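Long-range contacts in angiopoietin-related protein 6 (Homo sapiens, PDB 6Y43), which is an angiopoietin-like protein, probably a secreted growth factor, whose calcium-binding fibrinogen-like globe domain probably serves in recognition of other molecules: residues A[10-15]-A[47-52]; A[102-107]-A[206-211]; A[108-113]-A[133-138]; A[126-131]-A[143-148]. One frame throughout, in Å; residues are numbered along the deposited sequence.

Contact 1 (A[10-15]-A[47-52]); sequences QDCAEA and GWTVIQ
The first turn of helix 12-17 lies against the start of strand 48-54, with Ala13 CA only 3.6 Å from Gly47 CA. Gly47 has positive phi (80°) and no side chain. Together with Trp48 it faces Glu40 in a G1 beta bulge. No clear direct hydrogen bond joins the two backbones. Water 1 does so instead. It accepts from Ala13 N, donates to Gly47 O at 2.7 Å, and is hydrogen-bonded to Thr49 OG1 at 3.0 Å. Asp11 is the N-cap of the helix. Its OD1 accepts from Glu14 N at 2.8 Å, met nearly along the C-O bond. One turn on, Glu14 OE1 accepts from Gln10 N in an almost straight bond (173°), so the loop before the helix is tied back to it.

This is the N-terminal disulfide region of the fibrinogen-like domain. Cys12 is bonded to Cys39 on strand 33-40, a neighbour of strand 48-54 in the sheet. The link fastens the helix to the sheet covalently. Cys12 carries most of the side-chain contact. Its CB sits 3.6 Å from Gly47 C, and its SG is 3.2 Å from Thr49 OG1. Thr49 places OG1 beside its own backbone N (chi1 -57°), which brings the hydroxyl to both the sulfur and the water. The CB of Trp48 points away from the helix, and its indole packs on Glu96 and Leu98 of strand 95-102. Asp11 also touches Pro219 on strand 212-219, another neighbour of strand 48-54.

Contact 2 (A[102-107]-A[206-211]); sequences EDWGGR and GAYSLR
Glu102 and Arg211 form the salt bridge of this contact. The carboxylate and guanidinium planes stand 89° apart, and OE2 of Glu102 lies at the edge of the guanidinium. The modelled separation of Glu102 OE2 and Arg211 NH1 is doubtfully short, but a weaker bond from Arg211 NE to the same oxygen, 3.2 Å, supports the pairing. Glu102 OE1 has a second partner in Lys212.

The hydrogen bonds converge on Trp104. Its backbone N donates to Tyr208 OH at 2.9 Å and 162°. The indole NE1 gives a weak bond to Ser209 O at 2.9 Å, at the ring edge. Water 2 accepts a weak hydrogen bond from NE1, donates to Leu210 O and is hydrogen-bonded to Ser209 OG. The backbones themselves meet through a weak bond from Arg211 N to Glu102 O.

Packing is led by Arg211 over the Trp104 ring. With CG anti to the backbone N, the chain runs across the indole, and CB makes a CH-pi contact 3.6 Å from the centroid of the five-membered ring. A bend at chi3 (68°) then turns the guanidinium to Glu102, with Asp103 O over one of its faces. Tyr208 meets Trp104 obliquely, and its CE2 lies 3.7 Å from Asp103 CB.

Asp103 shapes the type I turn 103-106. Its OD1 accepts from Arg107 N at 3.0 Å and weakly from Gly105 N. Both acidic side chains have basic partners, Glu102 in Arg211 and Lys212, Asp103 OD2 in Arg204. This would be expected to offset their charge where the turn meets the chain entering strand 212-219.

Contact 3 (A[108-113]-A[133-138]); sequences GARAHY and HGDAGD
This is an edge contact of the antiparallel sheet in the fibrinogen-like domain. Strand 108-118 pairs with the end of strand 127-133, and the chain beyond His133 then curls along the same edge. His112 and His133 form a hydrogen-bonded antiparallel pair: His112 N to His133 O at 2.7 Å, and His133 N to His112 O at 3.0 Å. His133 O takes a second bond from His112 ND1, 3.0 Å away and in the plane of that ring. Two donors thus grip one carbonyl. The His112 and His133 rings are nearly parallel (5°) but slid apart. His112 CB, rather than its ring, sits over the His133 face, in a CH-pi contact 3.4 Å from the centroid. The far nitrogens have other partners: His112 NE2 binds Glu44, and His133 NE2 binds Asp114.

Past the pair, Gly134, with its positive phi, lets the strand leave its regular course. Arg110 N donates to Asp135 OD1 at 2.7 Å, on the syn side but tilted out of the carboxylate plane, and Ala136 N returns a bond to Arg110 O. Ala136 CB packs between the methyls of Ala109 and Ala111. Asp138 holds CG anti to its backbone N (chi1 -175°), which carries the carboxylate to the Tyr113 ring edge. Its OD2 bonds to Ser141, and Tyr113 OH donates to its OD1 at 2.7 Å, from 38° above the carboxylate plane.

Contact 4 (A[126-131]-A[143-148]); sequences RLRLGQ and HNDKPF
Asp145 draws two arginines to one oxygen. Its CG lies anti to the backbone N (chi1 -165°), which swings the carboxylate back over strand 127-133. Arg128 NH1 donates to Asp145 OD1 at 2.9 Å in a nearly straight bond (177°), in the guanidinium plane but from above the carboxylate plane. Arg128 reaches it by folding at chi2 (86°). The same NH1 also bonds to Leu127 O at 3.1 Å, and NE goes to Glu119. Water 3 bridges Arg128 NH2 and Asp145 OD1. Arg126 keeps an extended chain from CG to NE and lies alongside Pro147, pointing the same way. Pro147 comes over one face of the Arg126 guanidinium, and Arg126 NH1 makes a longer salt bridge to Asp145 OD1, 3.5 Å.

The backbone of Leu127 pairs with the turn through both its N and its O. The N donates to Lys146 O at 3.2 Å, and the O accepts from Asp145 N at 2.8 Å, on the face opposite to Arg128 NH1. Its CD2 packs on His143 O. Asn144 OD1 takes a weak bond from Leu129 N and a firmer one from water 4, 2.7 Å.

Asp145 has positive phi, as expected for the third residue of a type II turn, here 143-146. The turn lies along strand 127-133 of the fibrinogen-like domain, in the long region that leads on to the calcium site; the Pro147 side chain is about 10 Å from the calcium ion.

In the fold
From the N terminus, contact 1 comes first. It closes a loop of 31 residues holding strands 24-30 and 33-40, and ends before any other contact opens. Contact 2 then encloses 98 residues, tying the turn after strand 95-102 to the chain just before strand 212-219. Contacts 3 and 4 both nest inside that loop. They cross each other, because 126-131 falls between the segments of contact 3 and 143-148 follows both. They also touch, where Tyr113 packs on Leu129 and Gly130. Contacts 1, 3 and 4 all reach the same antiparallel sheet. Contact 1 joins the N-terminal helix to it; contacts 3 and 4 join it to the region beyond strand 127-133.

Contact 1 (A[10-15]-A[47-52])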
loop_
_atom_site.group_PDB
_atom_site.type_symbol
_atom_site.label_atom_id
_atom_site.label_comp_id
_atom_site.label_asym_id
_atom_site.label_seq_id
_atom_site.Cartn_x
_atom_site.Cartn_y
_atom_site.Cartn_z
ATOM N N GLN A 10 -16.725 -7.128 -6.746
ATOM C CA GLN A 10 -16.397 -5.711 -6.842
ATOM C C GLN A 10 -15.220 -5.365 -5.938
ATOM O O GLN A 10 -14.393 -4.512 -6.275
ATOM C CB GLN A 10 -17.613 -4.865 -6.478
ATOM C CG GLN A 10 -17.357 -3.386 -6.677
ATOM C CD GLN A 10 -18.596 -2.529 -6.520
ATOM O OE1 GLN A 10 -19.717 -3.033 -6.455
ATOM N NE2 GLN A 10 -18.395 -1.218 -6.457
ATOM N N ASP A 11 -15.140 -6.016 -4.787
ATOM C CA ASP A 11 -14.035 -5.829 -3.857
ATOM C C ASP A 11 -14.076 -6.931 -2.803
ATOM O O ASP A 11 -14.993 -7.757 -2.762
ATOM C CB ASP A 11 -14.117 -4.443 -3.224
ATOM C CG ASP A 11 -15.505 -4.140 -2.684
ATOM O OD1 ASP A 11 -16.062 -4.976 -1.938
ATOM O OD2 ASP A 11 -16.036 -3.059 -3.005
ATOM N N CYS A 12 -13.047 -6.935 -1.946
ATOM C CA CYS A 12 -12.952 -7.961 -0.913
ATOM C C CYS A 12 -14.113 -7.877 0.069
ATOM O O CYS A 12 -14.549 -8.897 0.600
ATOM C CB CYS A 12 -11.616 -7.835 -0.180
ATOM S SG CYS A 12 -10.206 -8.248 -1.254
ATOM N N ALA A 13 -14.602 -6.671 0.336
ATOM C CA ALA A 13 -15.735 -6.518 1.240
ATOM C C ALA A 13 -16.959 -7.263 0.717
ATOM O O ALA A 13 -17.657 -7.931 1.484
ATOM C CB ALA A 13 -16.038 -5.035 1.437
ATOM N N GLU A 14 -17.214 -7.198 -0.594
ATOM C CA GLU A 14 -18.359 -7.930 -1.137
ATOM C C GLU A 14 -18.188 -9.441 -0.952
ATOM O O GLU A 14 -19.132 -10.142 -0.559
ATOM C CB GLU A 14 -18.558 -7.570 -2.611
ATOM C CG GLU A 14 -19.739 -8.317 -3.211
ATOM C CD GLU A 14 -19.973 -8.007 -4.658
ATOM O OE1 GLU A 14 -18.994 -7.959 -5.433
ATOM O OE2 GLU A 14 -21.151 -7.812 -5.018
ATOM N N ALA A 15 -16.983 -9.962 -1.193
ATOM C CA ALA A 15 -16.716 -11.371 -0.942
ATOM C C ALA A 15 -16.940 -11.725 0.531
ATOM O O ALA A 15 -17.554 -12.752 0.852
ATOM C CB ALA A 15 -15.289 -11.694 -1.363
ATOM N N GLY A 47 -12.670 -7.948 4.754
ATOM C CA GLY A 47 -13.068 -7.206 3.584
ATOM C C GLY A 47 -12.028 -6.238 3.059
ATOM O O GLY A 47 -12.384 -5.304 2.336
ATOM N N TRP A 48 -10.761 -6.454 3.378
ATOM C CA TRP A 48 -9.683 -5.541 3.023
ATOM C C TRP A 48 -8.978 -6.044 1.769
ATOM O O TRP A 48 -8.497 -7.184 1.740
ATOM C CB TRP A 48 -8.670 -5.420 4.161
ATOM C CG TRP A 48 -9.212 -4.812 5.396
ATOM C CD1 TRP A 48 -9.611 -5.459 6.526
ATOM C CD2 TRP A 48 -9.388 -3.410 5.649
ATOM N NE1 TRP A 48 -10.034 -4.551 7.472
ATOM C CE2 TRP A 48 -9.902 -3.285 6.964
ATOM C CE3 TRP A 48 -9.152 -2.255 4.900
ATOM C CZ2 TRP A 48 -10.206 -2.053 7.529
ATOM C CZ3 TRP A 48 -9.454 -1.025 5.473
ATOM C CH2 TRP A 48 -9.972 -0.944 6.775
ATOM N N THR A 49 -8.914 -5.190 0.747
ATOM C CA THR A 49 -8.147 -5.470 -0.464
ATOM C C THR A 49 -6.705 -5.029 -0.253
ATOM O O THR A 49 -6.448 -3.843 -0.033
ATOM C CB THR A 49 -8.745 -4.735 -1.662
ATOM O OG1 THR A 49 -10.112 -5.119 -1.812
ATOM C CG2 THR A 49 -7.950 -5.007 -2.943
ATOM N N VAL A 50 -5.768 -5.975 -0.318
ATOM C CA VAL A 50 -4.362 -5.603 -0.223
ATOM C C VAL A 50 -3.942 -4.932 -1.526
ATOM O O VAL A 50 -4.106 -5.501 -2.609
ATOM C CB VAL A 50 -3.500 -6.838 0.073
ATOM C CG1 VAL A 50 -2.014 -6.487 0.005
ATOM C CG2 VAL A 50 -3.862 -7.413 1.432
ATOM N N ILE A 51 -3.345 -3.738 -1.414
ATOM C CA ILE A 51 -2.788 -3.041 -2.576
ATOM C C ILE A 51 -1.270 -2.980 -2.572
ATOM O O ILE A 51 -0.682 -2.625 -3.608
ATOM C CB ILE A 51 -3.363 -1.620 -2.738
ATOM C CG1 ILE A 51 -2.917 -0.689 -1.605
ATOM C CG2 ILE A 51 -4.875 -1.678 -2.784
ATOM C CD1 ILE A 51 -3.190 0.763 -1.883
ATOM N N GLN A 52 -0.624 -3.376 -1.481
ATOM C CA GLN A 52 0.821 -3.359 -1.355
ATOM C C GLN A 52 1.169 -4.299 -0.225
ATOM O O GLN A 52 0.461 -4.316 0.788
ATOM C CB GLN A 52 1.336 -1.954 -1.027
ATOM C CG GLN A 52 2.832 -1.859 -1.066
ATOM C CD GLN A 52 3.485 -1.908 0.300
ATOM O OE1 GLN A 52 2.846 -2.228 1.304
ATOM N NE2 GLN A 52 4.782 -1.585 0.339
HETATM O O HOH W 1 -12.447 -4.339 -0.157
#

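Contact 2 (A[102-107]-A[206-211])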
loop_
_atom_site.group_PDB
_atom_site.type_symbol
_atom_site.label_atom_id
_atom_site.label_comp_id
_atom_site.label_asym_id
_atom_site.label_seq_id
_atom_site.Cartn_x
_atom_site.Cartn_y
_atom_site.Cartn_z
ATOM N N GLU A 102 4.745 -4.738 10.964
ATOM C CA GLU A 102 5.327 -5.626 11.966
ATOM C C GLU A 102 6.836 -5.441 11.988
ATOM O O GLU A 102 7.483 -5.492 10.933
ATOM C CB GLU A 102 4.986 -7.093 11.669
ATOM C CG GLU A 102 5.464 -8.114 12.678
ATOM C CD GLU A 102 5.107 -9.549 12.281
ATOM O OE1 GLU A 102 4.145 -9.729 11.483
ATOM O OE2 GLU A 102 5.794 -10.501 12.755
ATOM N N ASP A 103 7.391 -5.305 13.196
ATOM C CA ASP A 103 8.834 -5.218 13.362
ATOM C C ASP A 103 9.432 -6.603 13.590
ATOM O O ASP A 103 8.737 -7.627 13.628
ATOM C CB ASP A 103 9.206 -4.202 14.450
ATOM C CG ASP A 103 9.014 -4.688 15.892
ATOM O OD1 ASP A 103 8.810 -5.892 16.166
ATOM O OD2 ASP A 103 9.082 -3.790 16.777
ATOM N N TRP A 104 10.760 -6.644 13.655
ATOM C CA TRP A 104 11.460 -7.917 13.730
ATOM C C TRP A 104 11.384 -8.540 15.119
ATOM O O TRP A 104 11.820 -9.681 15.294
ATOM C CB TRP A 104 12.913 -7.751 13.283
ATOM C CG TRP A 104 13.005 -7.553 11.794
ATOM C CD1 TRP A 104 12.906 -6.373 11.118
ATOM C CD2 TRP A 104 13.192 -8.570 10.800
ATOM N NE1 TRP A 104 13.015 -6.587 9.763
ATOM C CE2 TRP A 104 13.203 -7.926 9.542
ATOM C CE3 TRP A 104 13.344 -9.961 10.851
ATOM C CZ2 TRP A 104 13.363 -8.628 8.344
ATOM C CZ3 TRP A 104 13.508 -10.661 9.665
ATOM C CH2 TRP A 104 13.506 -9.994 8.425
ATOM N N GLY A 105 10.828 -7.837 16.086
ATOM C CA GLY A 105 10.543 -8.423 17.371
ATOM C C GLY A 105 9.138 -8.944 17.492
ATOM O O GLY A 105 8.755 -9.405 18.570
ATOM N N GLY A 106 8.343 -8.872 16.425
ATOM C CA GLY A 106 6.982 -9.357 16.463
ATOM C C GLY A 106 5.933 -8.358 16.887
ATOM O O GLY A 106 4.747 -8.723 16.938
ATOM N N ARG A 107 6.313 -7.112 17.175
ATOM C CA ARG A 107 5.329 -6.100 17.518
ATOM C C ARG A 107 4.621 -5.648 16.246
ATOM O O ARG A 107 5.253 -5.429 15.207
ATOM C CB ARG A 107 5.984 -4.901 18.208
ATOM C CG ARG A 107 6.128 -5.028 19.714
ATOM C CD ARG A 107 6.426 -3.667 20.334
ATOM N NE ARG A 107 6.388 -3.650 21.796
ATOM C CZ ARG A 107 7.410 -3.265 22.555
ATOM N NH1 ARG A 107 8.554 -2.895 21.995
ATOM N NH2 ARG A 107 7.295 -3.236 23.877
ATOM N N GLY A 206 12.899 6.026 11.186
ATOM C CA GLY A 206 13.438 6.106 9.850
ATOM C C GLY A 206 14.709 5.310 9.618
ATOM O O GLY A 206 15.087 5.129 8.460
ATOM N N ALA A 207 15.384 4.854 10.670
ATOM C CA ALA A 207 16.601 4.065 10.499
ATOM C C ALA A 207 16.333 2.571 10.584
ATOM O O ALA A 207 17.282 1.788 10.630
ATOM C CB ALA A 207 17.644 4.457 11.549
ATOM N N TYR A 208 15.062 2.172 10.631
ATOM C CA TYR A 208 14.637 0.793 10.810
ATOM C C TYR A 208 14.041 0.269 9.517
ATOM O O TYR A 208 13.520 1.031 8.710
ATOM C CB TYR A 208 13.594 0.689 11.938
ATOM C CG TYR A 208 13.349 -0.704 12.490
ATOM C CD1 TYR A 208 14.152 -1.227 13.504
ATOM C CD2 TYR A 208 12.295 -1.475 12.032
ATOM C CE1 TYR A 208 13.916 -2.485 14.021
ATOM C CE2 TYR A 208 12.060 -2.754 12.546
ATOM C CZ TYR A 208 12.870 -3.239 13.533
ATOM O OH TYR A 208 12.602 -4.500 14.033
ATOM N N SER A 209 14.111 -1.044 9.328
ATOM C CA SER A 209 13.448 -1.706 8.210
ATOM C C SER A 209 12.463 -2.729 8.754
ATOM O O SER A 209 12.867 -3.697 9.410
ATOM C CB SER A 209 14.463 -2.387 7.294
ATOM O OG SER A 209 13.825 -2.808 6.102
ATOM N N LEU A 210 11.181 -2.525 8.481
ATOM C CA LEU A 210 10.172 -3.379 9.077
ATOM C C LEU A 210 10.149 -4.757 8.420
ATOM O O LEU A 210 10.448 -4.912 7.234
ATOM C CB LEU A 210 8.810 -2.714 8.983
ATOM C CG LEU A 210 8.675 -1.445 9.818
ATOM C CD1 LEU A 210 7.538 -0.568 9.280
ATOM C CD2 LEU A 210 8.437 -1.772 11.305
ATOM N N ARG A 211 9.792 -5.762 9.221
ATOM C CA ARG A 211 9.738 -7.135 8.715
ATOM C C ARG A 211 8.569 -7.343 7.757
ATOM O O ARG A 211 8.700 -8.047 6.755
ATOM C CB ARG A 211 9.645 -8.120 9.877
ATOM C CG ARG A 211 9.571 -9.557 9.412
ATOM C CD ARG A 211 9.847 -10.519 10.559
ATOM N NE ARG A 211 8.801 -10.532 11.574
ATOM C CZ ARG A 211 8.909 -11.154 12.752
ATOM N NH1 ARG A 211 7.904 -11.111 13.604
ATOM N NH2 ARG A 211 10.019 -11.824 13.079
HETATM O O HOH W 2 12.952 -5.277 6.525
#

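Contact 3 (A[108-113]-A[133-138])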
loop_
_atom_site.group_PDB
_atom_site.type_symbol
_atom_site.label_atom_id
_atom_site.label_comp_id
_atom_site.label_asym_id
_atom_site.label_seq_id
_atom_site.Cartn_x
_atom_site.Cartn_y
_atom_site.Cartn_z
ATOM N N GLY A 108 3.303 -5.529 16.331
ATOM C CA GLY A 108 2.495 -5.084 15.228
ATOM C C GLY A 108 1.919 -3.711 15.494
ATOM O O GLY A 108 1.772 -3.296 16.645
ATOM N N ALA A 109 1.592 -2.979 14.441
ATOM C CA ALA A 109 0.928 -1.696 14.604
ATOM C C ALA A 109 0.087 -1.404 13.371
ATOM O O ALA A 109 0.299 -1.974 12.293
ATOM C CB ALA A 109 1.947 -0.578 14.863
ATOM N N ARG A 110 -0.890 -0.510 13.543
ATOM C CA ARG A 110 -1.841 -0.213 12.489
ATOM C C ARG A 110 -2.105 1.278 12.384
ATOM O O ARG A 110 -2.189 1.974 13.397
ATOM C CB ARG A 110 -3.171 -0.949 12.738
ATOM C CG ARG A 110 -2.989 -2.397 13.088
ATOM C CD ARG A 110 -4.338 -3.080 13.262
ATOM N NE ARG A 110 -4.205 -4.449 13.751
ATOM C CZ ARG A 110 -5.228 -5.191 14.159
ATOM N NH1 ARG A 110 -6.452 -4.688 14.131
ATOM N NH2 ARG A 110 -5.026 -6.428 14.592
ATOM N N ALA A 111 -2.278 1.747 11.149
ATOM C CA ALA A 111 -2.708 3.108 10.861
ATOM C C ALA A 111 -3.949 3.039 9.980
ATOM O O ALA A 111 -4.055 2.160 9.114
ATOM C CB ALA A 111 -1.615 3.920 10.182
ATOM N N HIS A 112 -4.911 3.922 10.246
ATOM C CA HIS A 112 -6.140 4.019 9.480
ATOM C C HIS A 112 -6.316 5.442 8.968
ATOM O O HIS A 112 -6.035 6.404 9.693
ATOM C CB HIS A 112 -7.384 3.668 10.320
ATOM C CG HIS A 112 -7.280 2.394 11.090
ATOM N ND1 HIS A 112 -6.519 2.271 12.233
ATOM C CD2 HIS A 112 -7.885 1.196 10.910
ATOM C CE1 HIS A 112 -6.635 1.039 12.704
ATOM N NE2 HIS A 112 -7.452 0.366 11.916
ATOM N N TYR A 113 -6.794 5.569 7.730
ATOM C CA TYR A 113 -7.176 6.854 7.149
ATOM C C TYR A 113 -8.588 6.742 6.602
ATOM O O TYR A 113 -8.874 5.880 5.762
ATOM C CB TYR A 113 -6.196 7.296 6.059
ATOM C CG TYR A 113 -4.802 7.421 6.616
ATOM C CD1 TYR A 113 -3.998 6.305 6.748
ATOM C CD2 TYR A 113 -4.314 8.641 7.103
ATOM C CE1 TYR A 113 -2.737 6.399 7.309
ATOM C CE2 TYR A 113 -3.044 8.733 7.662
ATOM C CZ TYR A 113 -2.269 7.617 7.772
ATOM O OH TYR A 113 -1.019 7.694 8.363
ATOM N N HIS A 133 -6.416 7.657 12.357
ATOM C CA HIS A 133 -6.430 7.042 13.687
ATOM C C HIS A 133 -5.621 5.749 13.670
ATOM O O HIS A 133 -5.594 5.046 12.659
ATOM C CB HIS A 133 -7.871 6.769 14.173
ATOM C CG HIS A 133 -8.726 5.986 13.219
ATOM N ND1 HIS A 133 -9.128 4.689 13.460
ATOM C CD2 HIS A 133 -9.299 6.340 12.047
ATOM C CE1 HIS A 133 -9.890 4.269 12.468
ATOM N NE2 HIS A 133 -10.005 5.250 11.592
ATOM N N GLY A 134 -4.975 5.427 14.788
ATOM C CA GLY A 134 -4.332 4.127 14.918
ATOM C C GLY A 134 -3.186 4.159 15.907
ATOM O O GLY A 134 -2.735 5.214 16.337
ATOM N N ASP A 135 -2.690 2.956 16.247
ATOM C CA ASP A 135 -1.580 2.878 17.188
ATOM C C ASP A 135 -0.225 3.079 16.531
ATOM O O ASP A 135 0.744 3.381 17.230
ATOM C CB ASP A 135 -1.613 1.550 17.983
ATOM C CG ASP A 135 -1.547 0.303 17.133
ATOM O OD1 ASP A 135 -1.817 0.353 15.943
ATOM O OD2 ASP A 135 -1.272 -0.768 17.715
ATOM N N ALA A 136 -0.139 2.985 15.205
ATOM C CA ALA A 136 1.151 3.093 14.547
ATOM C C ALA A 136 1.714 4.503 14.647
ATOM O O ALA A 136 2.938 4.684 14.682
ATOM C CB ALA A 136 1.008 2.700 13.076
ATOM N N GLY A 137 0.847 5.499 14.623
ATOM C CA GLY A 137 1.300 6.869 14.429
ATOM C C GLY A 137 1.084 7.307 12.988
ATOM O O GLY A 137 1.033 6.487 12.062
ATOM N N ASP A 138 0.935 8.616 12.789
ATOM C CA ASP A 138 0.490 9.126 11.490
ATOM C C ASP A 138 1.703 9.518 10.652
ATOM O O ASP A 138 2.052 10.691 10.504
ATOM C CB ASP A 138 -0.475 10.291 11.660
ATOM C CG ASP A 138 -1.060 10.768 10.336
ATOM O OD1 ASP A 138 -0.745 10.168 9.274
ATOM O OD2 ASP A 138 -1.832 11.745 10.377
#

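Contact 4 (A[126-131]-A[143-148])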
loop_
_atom_site.group_PDB
_atom_site.type_symbol
_atom_site.label_atom_id
_atom_site.label_comp_id
_atom_site.label_asym_id
_atom_site.label_seq_id
_atom_site.Cartn_x
_atom_site.Cartn_y
_atom_site.Cartn_z
ATOM N N ARG A 126 -1.543 11.861 -7.575
ATOM C CA ARG A 126 -1.470 12.568 -6.306
ATOM C C ARG A 126 -2.313 11.869 -5.240
ATOM O O ARG A 126 -3.457 11.497 -5.479
ATOM C CB ARG A 126 -1.967 14.005 -6.492
ATOM C CG ARG A 126 -0.964 14.949 -7.092
ATOM C CD ARG A 126 -1.451 16.424 -7.100
ATOM N NE ARG A 126 -0.394 17.197 -7.737
ATOM C CZ ARG A 126 0.549 17.845 -7.080
ATOM N NH1 ARG A 126 0.535 17.890 -5.746
ATOM N NH2 ARG A 126 1.490 18.483 -7.761
ATOM N N LEU A 127 -1.742 11.753 -4.051
ATOM C CA LEU A 127 -2.403 11.118 -2.922
ATOM C C LEU A 127 -3.409 12.046 -2.247
ATOM O O LEU A 127 -3.153 13.244 -2.085
ATOM C CB LEU A 127 -1.362 10.693 -1.895
ATOM C CG LEU A 127 -1.789 9.985 -0.606
ATOM C CD1 LEU A 127 -2.426 8.623 -0.901
ATOM C CD2 LEU A 127 -0.569 9.857 0.276
ATOM N N ARG A 128 -4.573 11.483 -1.882
ATOM C CA ARG A 128 -5.548 12.148 -1.005
ATOM C C ARG A 128 -5.862 11.200 0.155
ATOM O O ARG A 128 -6.074 10.038 -0.082
ATOM C CB ARG A 128 -6.823 12.480 -1.778
ATOM C CG ARG A 128 -6.823 13.751 -2.611
ATOM C CD ARG A 128 -6.232 13.414 -3.957
ATOM N NE ARG A 128 -6.164 14.550 -4.860
ATOM C CZ ARG A 128 -5.244 15.511 -4.809
ATOM N NH1 ARG A 128 -4.295 15.479 -3.873
ATOM N NH2 ARG A 128 -5.266 16.508 -5.692
ATOM N N LEU A 129 -5.868 11.645 1.400
ATOM C CA LEU A 129 -6.042 10.757 2.567
ATOM C C LEU A 129 -7.316 11.201 3.282
ATOM O O LEU A 129 -7.877 12.279 2.927
ATOM C CB LEU A 129 -4.810 10.898 3.431
ATOM C CG LEU A 129 -3.598 10.128 2.939
ATOM C CD1 LEU A 129 -2.450 10.382 3.863
ATOM C CD2 LEU A 129 -4.061 8.648 2.900
ATOM N N GLY A 130 -7.835 10.469 4.269
ATOM C CA GLY A 130 -8.664 11.212 5.187
ATOM C C GLY A 130 -8.190 11.317 6.613
ATOM O O GLY A 130 -6.980 11.172 6.911
ATOM N N GLN A 131 -9.119 11.440 7.558
ATOM C CA GLN A 131 -8.757 11.532 8.974
ATOM C C GLN A 131 -8.019 10.304 9.489
ATOM O O GLN A 131 -8.430 9.169 9.267
ATOM C CB GLN A 131 -10.024 11.778 9.817
ATOM C CG GLN A 131 -9.832 11.899 11.315
ATOM C CD GLN A 131 -11.068 12.509 11.957
ATOM O OE1 GLN A 131 -12.190 12.025 11.761
ATOM N NE2 GLN A 131 -10.877 13.598 12.698
ATOM N N HIS A 143 2.603 13.014 3.418
ATOM C CA HIS A 143 2.617 12.720 2.001
ATOM C C HIS A 143 1.316 13.083 1.315
ATOM O O HIS A 143 1.199 12.925 0.096
ATOM C CB HIS A 143 2.915 11.243 1.834
ATOM C CG HIS A 143 4.254 10.880 2.374
ATOM N ND1 HIS A 143 5.408 11.061 1.648
ATOM C CD2 HIS A 143 4.645 10.453 3.596
ATOM C CE1 HIS A 143 6.447 10.683 2.372
ATOM N NE2 HIS A 143 6.013 10.308 3.559
ATOM N N ASN A 144 0.349 13.582 2.072
ATOM C CA ASN A 144 -0.915 14.007 1.487
ATOM C C ASN A 144 -0.697 15.068 0.404
ATOM O O ASN A 144 0.095 16.005 0.572
ATOM C CB ASN A 144 -1.777 14.546 2.614
ATOM C CG ASN A 144 -3.231 14.522 2.322
ATOM O OD1 ASN A 144 -3.656 14.273 1.193
ATOM N ND2 ASN A 144 -4.025 14.732 3.364
ATOM N N ASP A 145 -1.416 14.910 -0.708
ATOM C CA ASP A 145 -1.380 15.859 -1.824
ATOM C C ASP A 145 0.033 16.025 -2.355
ATOM O O ASP A 145 0.428 17.125 -2.771
ATOM C CB ASP A 145 -1.952 17.222 -1.419
ATOM C CG ASP A 145 -2.281 18.115 -2.611
ATOM O OD1 ASP A 145 -2.391 17.623 -3.754
ATOM O OD2 ASP A 145 -2.403 19.335 -2.371
ATOM N N LYS A 146 0.811 14.951 -2.314
ATOM C CA LYS A 146 2.059 14.876 -3.030
ATOM C C LYS A 146 1.906 13.973 -4.255
ATOM O O LYS A 146 1.167 12.980 -4.211
ATOM C CB LYS A 146 3.178 14.335 -2.136
ATOM C CG LYS A 146 3.613 15.287 -1.000
ATOM C CD LYS A 146 4.215 16.586 -1.529
ATOM C CE LYS A 146 4.326 17.598 -0.415
ATOM N NZ LYS A 146 4.807 18.919 -0.948
ATOM N N PRO A 147 2.564 14.317 -5.351
ATOM C CA PRO A 147 2.530 13.471 -6.543
ATOM C C PRO A 147 3.373 12.229 -6.332
ATOM O O PRO A 147 4.237 12.182 -5.458
ATOM C CB PRO A 147 3.117 14.368 -7.628
ATOM C CG PRO A 147 4.031 15.281 -6.893
ATOM C CD PRO A 147 3.434 15.498 -5.535
ATOM N N PHE A 148 3.101 11.208 -7.148
ATOM C CA PHE A 148 3.881 9.981 -7.100
ATOM C C PHE A 148 5.160 10.137 -7.913
ATOM O O PHE A 148 5.119 10.487 -9.099
ATOM C CB PHE A 148 3.050 8.801 -7.628
ATOM C CG PHE A 148 3.541 7.453 -7.158
ATOM C CD1 PHE A 148 3.143 6.953 -5.933
ATOM C CD2 PHE A 148 4.342 6.675 -7.959
ATOM C CE1 PHE A 148 3.570 5.706 -5.498
ATOM C CE2 PHE A 148 4.763 5.423 -7.529
ATOM C CZ PHE A 148 4.380 4.951 -6.299
HETATM O O HOH W 3 -3.574 19.151 -5.623
HETATM O O HOH W 4 -6.283 14.951 0.816
#